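Local coordinates for putative cell adhesion protein (PDB 3LIU) that probably serves as a fimbrial subunit of the FimA/Mfa1 family, helping to build adhesive pili on the bacterial surface, at residues P94-E99 against T112-S117. Residues are numbered along the deposited sequence; the frame is centred on the assembly and turned at random.
Sequences PVIQTE and TTINLS
Ile96 and Ile114 meet through their CG2 methyls, 3.8 Å apart, where the 94-99 turns of helix 94-101 run antiparallel (177°) to the short strand 113-115 in this fimbrillin-family fold. A second helix, 106-110, lies between the two in the chain, and the strand pairs in turn with strand 193-213. The apolar part of the contact centres on Ile96, whose side chain crosses that of Ile114 at about a right angle. In Ile96 a chi1 of -55° sets CG1 beside the backbone N and leaves CG2 anti to it, facing the methyls of Ile114 and Thr112. Ile96 CD1 reaches 3.3 Å from Thr113 O and lies 4.1 Å from the side-chain ND2 of Asn115. Shortening Ile96 to alanine is likely to leave the methyls of Ile114 and Thr112 without their apolar partner. Thr112 turns its hydroxyl back to the carbonyl oxygens of Asp108 and Phe109, and presents its methyl CG2 to Glu99 OE1 at 3.5 Å. Water 2 accepts from Thr113 N at 2.8 Å and donates only weakly to Glu99 OE1. Water 1 donates to Thr113 O at 2.6 Å; its 2.4 Å approach to Glu99 OE1 is implausibly short, and that bond is doubtful.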
loop_
_atom_site.group_PDB
_atom_site.type_symbol
_atom_site.label_atom_id
_atom_site.label_comp_id
_atom_site.label_asym_id
_atom_site.label_seq_id
_atom_site.Cartn_x
_atom_site.Cartn_y
_atom_site.Cartn_z
ATOM N N PRO A 94 8.204 -13.476 -8.674
ATOM C CA PRO A 94 9.185 -14.080 -9.603
ATOM C C PRO A 94 9.488 -13.291 -10.873
ATOM O O PRO A 94 10.653 -13.108 -11.209
ATOM C CB PRO A 94 8.542 -15.427 -9.922
ATOM C CG PRO A 94 7.986 -15.822 -8.593
ATOM C CD PRO A 94 7.356 -14.525 -8.059
ATOM N N VAL A 95 8.462 -12.799 -11.553
ATOM C CA VAL A 95 8.685 -12.041 -12.799
ATOM C C VAL A 95 9.367 -10.703 -12.471
ATOM O O VAL A 95 10.222 -10.227 -13.244
ATOM C CB VAL A 95 7.359 -11.815 -13.591
ATOM C CG1 VAL A 95 7.506 -10.776 -14.711
ATOM C CG2 VAL A 95 6.835 -13.144 -14.196
ATOM N N ILE A 96 9.030 -10.110 -11.330
ATOM C CA ILE A 96 9.680 -8.845 -10.912
ATOM C C ILE A 96 11.184 -9.090 -10.623
ATOM O O ILE A 96 12.022 -8.249 -10.899
ATOM C CB ILE A 96 8.981 -8.200 -9.690
ATOM C CG1 ILE A 96 7.479 -7.983 -9.941
ATOM C CG2 ILE A 96 9.686 -6.854 -9.231
ATOM C CD1 ILE A 96 7.122 -7.114 -11.217
ATOM N N GLN A 97 11.521 -10.250 -10.077
ATOM C CA GLN A 97 12.920 -10.574 -9.805
ATOM C C GLN A 97 13.757 -10.511 -11.085
ATOM O O GLN A 97 14.858 -10.005 -11.068
ATOM C CB GLN A 97 13.062 -11.959 -9.162
ATOM C CG GLN A 97 12.444 -12.109 -7.776
ATOM C CD GLN A 97 12.457 -13.562 -7.305
ATOM O OE1 GLN A 97 13.251 -14.362 -7.780
ATOM N NE2 GLN A 97 11.541 -13.913 -6.415
ATOM N N THR A 98 13.186 -10.962 -12.203
ATOM C CA THR A 98 13.867 -10.949 -13.465
ATOM C C THR A 98 13.941 -9.557 -14.039
ATOM O O THR A 98 14.996 -9.137 -14.557
ATOM C CB THR A 98 13.184 -11.886 -14.461
ATOM O OG1 THR A 98 13.257 -13.211 -13.952
ATOM C CG2 THR A 98 13.904 -11.834 -15.809
ATOM N N GLU A 99 12.844 -8.826 -13.941
ATOM C CA GLU A 99 12.850 -7.425 -14.367
ATOM C C GLU A 99 13.931 -6.630 -13.624
ATOM O O GLU A 99 14.677 -5.879 -14.230
ATOM C CB GLU A 99 11.476 -6.785 -14.149
ATOM C CG GLU A 99 10.410 -7.308 -15.107
ATOM C CD GLU A 99 9.046 -6.643 -14.926
ATOM O OE1 GLU A 99 8.872 -5.793 -14.049
ATOM O OE2 GLU A 99 8.119 -6.978 -15.678
ATOM N N THR A 112 11.108 0.054 -11.381
ATOM C CA THR A 112 10.443 -1.165 -11.768
ATOM C C THR A 112 8.998 -1.236 -11.241
ATOM O O THR A 112 8.739 -0.952 -10.087
ATOM C CB THR A 112 11.217 -2.414 -11.301
ATOM O OG1 THR A 112 12.510 -2.392 -11.879
ATOM C CG2 THR A 112 10.529 -3.670 -11.757
ATOM N N THR A 113 8.057 -1.570 -12.121
ATOM C CA THR A 113 6.646 -1.544 -11.761
ATOM C C THR A 113 6.261 -2.842 -11.049
ATOM O O THR A 113 6.493 -3.919 -11.580
ATOM C CB THR A 113 5.759 -1.337 -12.981
ATOM O OG1 THR A 113 6.055 -0.046 -13.542
ATOM C CG2 THR A 113 4.261 -1.385 -12.559
ATOM N N ILE A 114 5.662 -2.745 -9.862
ATOM C CA ILE A 114 5.114 -3.956 -9.192
ATOM C C ILE A 114 3.571 -3.937 -9.330
ATOM O O ILE A 114 2.981 -2.865 -9.578
ATOM C CB ILE A 114 5.593 -4.091 -7.690
ATOM C CG1 ILE A 114 5.266 -2.822 -6.900
ATOM C CG2 ILE A 114 7.088 -4.559 -7.667
ATOM C CD1 ILE A 114 5.672 -2.784 -5.323
ATOM N N ASN A 115 2.936 -5.105 -9.183
ATOM C CA ASN A 115 1.505 -5.295 -9.445
ATOM C C ASN A 115 0.770 -5.758 -8.199
ATOM O O ASN A 115 1.205 -6.677 -7.500
ATOM C CB ASN A 115 1.306 -6.294 -10.567
ATOM C CG ASN A 115 2.039 -5.893 -11.812
ATOM O OD1 ASN A 115 1.648 -4.925 -12.497
ATOM N ND2 ASN A 115 3.133 -6.599 -12.105
ATOM N N LEU A 116 -0.326 -5.080 -7.909
ATOM C CA LEU A 116 -1.034 -5.215 -6.621
ATOM C C LEU A 116 -1.560 -6.612 -6.407
ATOM O O LEU A 116 -1.521 -7.105 -5.301
ATOM C CB LEU A 116 -2.170 -4.179 -6.498
ATOM C CG LEU A 116 -2.879 -4.150 -5.134
ATOM C CD1 LEU A 116 -1.869 -3.885 -3.967
ATOM C CD2 LEU A 116 -4.004 -3.049 -5.088
ATOM N N SER A 117 -1.979 -7.270 -7.487
ATOM C CA SER A 117 -2.521 -8.591 -7.397
ATOM C C SER A 117 -1.503 -9.634 -6.903
ATOM O O SER A 117 -1.929 -10.719 -6.489
ATOM C CB SER A 117 -3.143 -9.017 -8.767
ATOM O OG SER A 117 -2.126 -9.079 -9.754
HETATM O O HOH W 1 6.630 -4.920 -14.014
HETATM O O HOH W 2 8.570 -2.396 -14.770
#